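Long-range contacts in formylmethanofuran--tetrahydromethanopterin formyltransferase (Methanosarcina barkeri, PDB 1M5S), which probably catalyses the reversible transfer of a formyl group from formylmethanofuran to tetrahydromethanopterin, a step of methanogenesis from carbon dioxide: residues Val23-Ala28 with Val72-Cys77; Thr65-Pro70 with Ala103-Leu108. All coordinates share one frame; numbering follows the deposited sequence.

Contact 1: residues Val23-Ala28 with Val72-Cys77; sequences VLITAA and VYVQIC
Leu-24 swings its CG anti to the backbone N (chi1 173°) while Tyr-73, directly across from it, sets its CG anti to its own carbonyl carbon (chi1 -70°); these turns bring the two side chains together, and the second torsion of Leu-24 then carries CD1 over the phenol ring. The methyl sits 3.9 Å from the ring centroid of Tyr-73 and only 7° off the ring normal, a CH-pi contact made squarely over one face; CB of Leu-24 adds a touch at CE1 of Tyr-73, 3.9 Å away. Strands 12-26 and 71-78 run antiparallel here as neighbours in a sheet of the alpha/beta sandwich, with Leu-24 and Tyr-73 the non-hydrogen-bonded pair between two hydrogen-bonded ones. Val-74 N gives a nearly straight bond to Val-23 O (2.8 Å), returned by Val-23 N to Val-74 O; Ile-25 and Val-72 exchange a second pair, in which the bond from Val-72 N is the more bent. On the other face of the sheet, CG2 of Val-74 reaches CB of Val-23 at 3.7 Å, and helices 30-41 and 81-95 cover the valines. Arg-22 makes a cation-pi contact with the Tyr-73 ring. A serine in place of Tyr-73 would probably leave CD1 of Leu-24 without the face it lies on and Arg-22 without its aromatic partner. Strand 53-60 flanks 71-78, Ala-60 touching both Leu-24 and Tyr-73.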
loop_
_atom_site.group_PDB
_atom_site.type_symbol
_atom_site.label_atom_id
_atom_site.label_comp_id
_atom_site.label_asym_id
_atom_site.label_seq_id
_atom_site.Cartn_x
_atom_site.Cartn_y
_atom_site.Cartn_z
ATOM N N VAL A 23 19.068 -13.335 -3.248
ATOM C CA VAL A 23 19.614 -12.180 -2.520
ATOM C C VAL A 23 18.636 -11.734 -1.423
ATOM O O VAL A 23 17.441 -11.600 -1.675
ATOM C CB VAL A 23 19.855 -10.959 -3.458
ATOM C CG1 VAL A 23 20.571 -9.861 -2.707
ATOM C CG2 VAL A 23 20.636 -11.374 -4.675
ATOM N N LEU A 24 19.158 -11.459 -0.228
ATOM C CA LEU A 24 18.378 -10.845 0.843
ATOM C C LEU A 24 18.673 -9.350 0.925
ATOM O O LEU A 24 19.825 -8.948 1.092
ATOM C CB LEU A 24 18.716 -11.494 2.186
ATOM C CG LEU A 24 18.119 -10.882 3.454
ATOM C CD1 LEU A 24 16.605 -10.956 3.414
ATOM C CD2 LEU A 24 18.641 -11.621 4.657
ATOM N N ILE A 25 17.652 -8.533 0.679
ATOM C CA ILE A 25 17.768 -7.093 0.888
ATOM C C ILE A 25 17.090 -6.728 2.208
ATOM O O ILE A 25 15.905 -7.003 2.392
ATOM C CB ILE A 25 17.108 -6.287 -0.262
ATOM C CG1 ILE A 25 17.681 -6.723 -1.614
ATOM C CG2 ILE A 25 17.359 -4.789 -0.071
ATOM C CD1 ILE A 25 16.830 -6.325 -2.794
ATOM N N THR A 26 17.873 -6.244 3.173
ATOM C CA THR A 26 17.298 -5.676 4.391
ATOM C C THR A 26 17.273 -4.160 4.307
ATOM O O THR A 26 17.898 -3.566 3.419
ATOM C CB THR A 26 18.065 -6.081 5.664
ATOM O OG1 THR A 26 19.326 -5.411 5.697
ATOM C CG2 THR A 26 18.277 -7.603 5.721
ATOM N N ALA A 27 16.456 -3.548 5.161
ATOM C CA ALA A 27 16.289 -2.102 5.169
ATOM C C ALA A 27 15.729 -1.680 6.515
ATOM O O ALA A 27 15.447 -2.529 7.367
ATOM C CB ALA A 27 15.356 -1.672 4.044
ATOM N N ALA A 28 15.610 -0.368 6.717
ATOM C CA ALA A 28 15.186 0.173 8.006
ATOM C C ALA A 28 13.777 -0.301 8.355
ATOM O O ALA A 28 13.496 -0.620 9.519
ATOM C CB ALA A 28 15.247 1.705 7.985
ATOM N N VAL A 72 13.691 -8.539 2.314
ATOM C CA VAL A 72 12.983 -9.193 1.211
ATOM C C VAL A 72 13.983 -10.081 0.465
ATOM O O VAL A 72 15.062 -9.620 0.084
ATOM C CB VAL A 72 12.400 -8.170 0.193
ATOM C CG1 VAL A 72 11.610 -8.897 -0.878
ATOM C CG2 VAL A 72 11.513 -7.155 0.895
ATOM N N TYR A 73 13.643 -11.360 0.319
ATOM C CA TYR A 73 14.389 -12.266 -0.553
ATOM C C TYR A 73 13.945 -12.083 -1.993
ATOM O O TYR A 73 12.745 -12.053 -2.283
ATOM C CB TYR A 73 14.162 -13.724 -0.151
ATOM C CG TYR A 73 14.796 -14.106 1.162
ATOM C CD1 TYR A 73 16.149 -14.431 1.238
ATOM C CD2 TYR A 73 14.031 -14.184 2.325
ATOM C CE1 TYR A 73 16.718 -14.836 2.439
ATOM C CE2 TYR A 73 14.591 -14.577 3.531
ATOM C CZ TYR A 73 15.933 -14.907 3.583
ATOM O OH TYR A 73 16.472 -15.333 4.778
ATOM N N VAL A 74 14.911 -11.860 -2.877
ATOM C CA VAL A 74 14.635 -11.822 -4.306
ATOM C C VAL A 74 15.423 -12.921 -5.021
ATOM O O VAL A 74 16.332 -13.524 -4.442
ATOM C CB VAL A 74 14.974 -10.436 -4.926
ATOM C CG1 VAL A 74 14.050 -9.364 -4.345
ATOM C CG2 VAL A 74 16.431 -10.080 -4.681
ATOM N N GLN A 75 14.910 -13.324 -6.177
ATOM C CA GLN A 75 15.612 -14.247 -7.049
ATOM C C GLN A 75 15.817 -13.544 -8.372
ATOM O O GLN A 75 14.929 -12.837 -8.844
ATOM C CB GLN A 75 14.800 -15.528 -7.255
ATOM C CG GLN A 75 14.749 -16.434 -6.040
ATOM C CD GLN A 75 13.957 -17.709 -6.283
ATOM O OE1 GLN A 75 13.684 -18.077 -7.425
ATOM N NE2 GLN A 75 13.611 -18.402 -5.202
ATOM N N ILE A 76 17.059 -13.549 -8.837
ATOM C CA ILE A 76 17.370 -13.044 -10.160
ATOM C C ILE A 76 17.866 -14.231 -10.975
ATOM O O ILE A 76 18.633 -15.053 -10.476
ATOM C CB ILE A 76 18.438 -11.935 -10.094
ATOM C CG1 ILE A 76 17.888 -10.737 -9.302
ATOM C CG2 ILE A 76 18.827 -11.491 -11.495
ATOM C CD1 ILE A 76 18.956 -9.797 -8.741
ATOM N N CYS A 77 17.244 -14.421 -12.135
ATOM C CA CYS A 77 17.374 -15.652 -12.910
ATOM C C CYS A 77 17.878 -15.331 -14.307
ATOM O O CYS A 77 17.479 -14.327 -14.914
ATOM C CB CYS A 77 16.018 -16.361 -13.033
ATOM S SG CYS A 77 15.138 -16.675 -11.481
#

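Contact 2: residues Thr65-Pro70 with Ala103-Leu108; sequences TPDGRP and AVFNGL
Phe-105 takes the largest share of this contact, with Pro-66 lying over one face of its ring and Asp-67 meeting its rim. CG of Pro-66 stands 3.9 Å from the ring centroid of Phe-105, 21° off the normal, so the CH-pi contact is displaced from the centre; its nearest ring atom is Phe-105 CG, at 3.7 Å. CB of Pro-66 rests against the CD1 and CE1 side of the same ring, and the two side chains run past each other in opposite directions.

The phenyl edge faces the carboxylate of Asp-67: OD2 lies near the ring plane, 3.5 Å from CE2 of Phe-105, with the two planes 75° apart. Such an edge, slightly positive at its hydrogens, probably suits a carboxylate oxygen. Asp-67 is well held within the loop. Its chi1 of 62° tucks the carboxylate back toward the chain, where OD1 accepts from the backbone N of Arg-69 in an Asx turn, and OD2 takes a salt bridge from NE of Arg-69 at 2.9 Å, approached from above the carboxylate plane. Thr-26 OG1 also bonds to OD2.

Arg-69, its chain bent at chi3, brings NH2 to 3.4 Å from CB of Ala-103; that nitrogen finds its acceptors in Thr-101 O and Thr-26 OG1. Thr-65 to Gly-68 forms a type I turn, and OG1 of Thr-65 donates to Arg-69 O (2.7 Å), closing the stretch from Thr-65 to Arg-69.

The loop joins strands 53-60 and 71-78, and lies against strand 103-106, which pairs with strand 12-26 on one side and strand 147-170 on the other, while Ile-134 of strand 130-134 and Arg-137 of strand 137-144 touch both Pro-66 and Phe-105.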
loop_
_atom_site.group_PDB
_atom_site.type_symbol
_atom_site.label_atom_id
_atom_site.label_comp_id
_atom_site.label_asym_id
_atom_site.label_seq_id
_atom_site.Cartn_x
_atom_site.Cartn_y
_atom_site.Cartn_z
ATOM N N THR A 65 16.892 -12.447 9.828
ATOM C CA THR A 65 17.922 -11.807 9.007
ATOM C C THR A 65 19.217 -11.612 9.789
ATOM O O THR A 65 19.201 -11.553 11.023
ATOM C CB THR A 65 17.463 -10.430 8.488
ATOM O OG1 THR A 65 17.127 -9.592 9.601
ATOM C CG2 THR A 65 16.262 -10.582 7.562
ATOM N N PRO A 66 20.357 -11.521 9.077
ATOM C CA PRO A 66 21.684 -11.420 9.694
ATOM C C PRO A 66 21.804 -10.196 10.599
ATOM O O PRO A 66 22.431 -10.259 11.659
ATOM C CB PRO A 66 22.617 -11.315 8.499
ATOM C CG PRO A 66 21.870 -11.999 7.398
ATOM C CD PRO A 66 20.458 -11.573 7.609
ATOM N N ASP A 67 21.129 -9.112 10.218
ATOM C CA ASP A 67 21.200 -7.852 10.952
ATOM C C ASP A 67 19.950 -7.542 11.772
ATOM O O ASP A 67 19.815 -6.447 12.320
ATOM C CB ASP A 67 21.495 -6.692 9.982
ATOM C CG ASP A 67 20.411 -6.496 8.938
ATOM O OD1 ASP A 67 19.419 -7.258 8.931
ATOM O OD2 ASP A 67 20.567 -5.576 8.106
ATOM N N GLY A 68 19.033 -8.505 11.843
ATOM C CA GLY A 68 17.865 -8.348 12.690
ATOM C C GLY A 68 16.878 -7.316 12.169
ATOM O O GLY A 68 16.011 -6.840 12.896
ATOM N N ARG A 69 16.961 -7.038 10.878
ATOM C CA ARG A 69 16.155 -5.969 10.265
ATOM C C ARG A 69 15.149 -6.570 9.285
ATOM O O ARG A 69 15.331 -7.694 8.794
ATOM C CB ARG A 69 17.050 -5.013 9.473
ATOM C CG ARG A 69 17.907 -4.107 10.356
ATOM C CD ARG A 69 18.387 -2.847 9.630
ATOM N NE ARG A 69 19.025 -3.133 8.334
ATOM C CZ ARG A 69 19.335 -2.194 7.428
ATOM N NH1 ARG A 69 19.072 -0.900 7.656
ATOM N NH2 ARG A 69 19.918 -2.452 6.249
ATOM N N PRO A 70 14.042 -5.873 9.026
ATOM C CA PRO A 70 13.130 -6.414 8.005
ATOM C C PRO A 70 13.817 -6.548 6.644
ATOM O O PRO A 70 14.657 -5.718 6.290
ATOM C CB PRO A 70 12.015 -5.378 7.968
ATOM C CG PRO A 70 12.768 -4.092 8.295
ATOM C CD PRO A 70 13.602 -4.540 9.467
ATOM N N ALA A 103 20.740 -3.046 3.058
ATOM C CA ALA A 103 21.935 -3.886 3.151
ATOM C C ALA A 103 21.663 -5.140 2.329
ATOM O O ALA A 103 20.507 -5.507 2.121
ATOM C CB ALA A 103 22.218 -4.257 4.605
ATOM N N VAL A 104 22.717 -5.708 1.749
ATOM C CA VAL A 104 22.602 -6.890 0.900
ATOM C C VAL A 104 23.337 -8.061 1.537
ATOM O O VAL A 104 24.499 -7.936 1.920
ATOM C CB VAL A 104 23.204 -6.637 -0.501
ATOM C CG1 VAL A 104 23.285 -7.934 -1.284
ATOM C CG2 VAL A 104 22.362 -5.639 -1.250
ATOM N N PHE A 105 22.637 -9.180 1.684
ATOM C CA PHE A 105 23.230 -10.412 2.190
ATOM C C PHE A 105 23.023 -11.553 1.205
ATOM O O PHE A 105 22.219 -11.452 0.274
ATOM C CB PHE A 105 22.620 -10.779 3.543
ATOM C CG PHE A 105 22.820 -9.727 4.597
ATOM C CD1 PHE A 105 24.000 -9.672 5.328
ATOM C CD2 PHE A 105 21.845 -8.765 4.832
ATOM C CE1 PHE A 105 24.206 -8.674 6.276
ATOM C CE2 PHE A 105 22.046 -7.770 5.778
ATOM C CZ PHE A 105 23.229 -7.726 6.498
ATOM N N ASN A 106 23.747 -12.644 1.427
ATOM C CA ASN A 106 23.732 -13.788 0.522
ATOM C C ASN A 106 22.524 -14.681 0.808
ATOM O O ASN A 106 22.392 -15.221 1.909
ATOM C CB ASN A 106 25.026 -14.591 0.696
ATOM C CG ASN A 106 25.241 -15.608 -0.404
ATOM O OD1 ASN A 106 24.355 -15.866 -1.226
ATOM N ND2 ASN A 106 26.439 -16.169 -0.446
ATOM N N GLY A 107 21.670 -14.863 -0.200
ATOM C CA GLY A 107 20.500 -15.706 -0.035
ATOM C C GLY A 107 20.797 -17.191 -0.128
ATOM O O GLY A 107 20.070 -18.003 0.449
ATOM N N LEU A 108 21.862 -17.549 -0.846
ATOM C CA LEU A 108 22.248 -18.951 -1.041
ATOM C C LEU A 108 23.678 -19.217 -0.558
ATOM O O LEU A 108 24.570 -19.488 -1.360
ATOM C CB LEU A 108 22.122 -19.332 -2.524
ATOM C CG LEU A 108 20.743 -19.740 -3.066
ATOM C CD1 LEU A 108 20.684 -19.547 -4.566
ATOM C CD2 LEU A 108 20.451 -21.183 -2.701
#

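Strand 12-26 is shared: it pairs with 71-78 in contact 1 and with 103-106, the strand under contact 2. Both contacts lay a CH-pi contact over a ring, but contact 1, fully buried, also has paired backbone hydrogen bonds across its strands. Contact 2, farther from the chain's centre, is only partly buried and has no hydrogen bond across its segments; the polar bonds of Asp-67 and Arg-69 stay within the loop or run to Thr-26 and Thr-101. The two contacts meet directly through Leu-24: its O lies 2.9 Å from Phe-105 N, probably a hydrogen bond, and its CD2 packs 3.5 Å from CD of Pro-66.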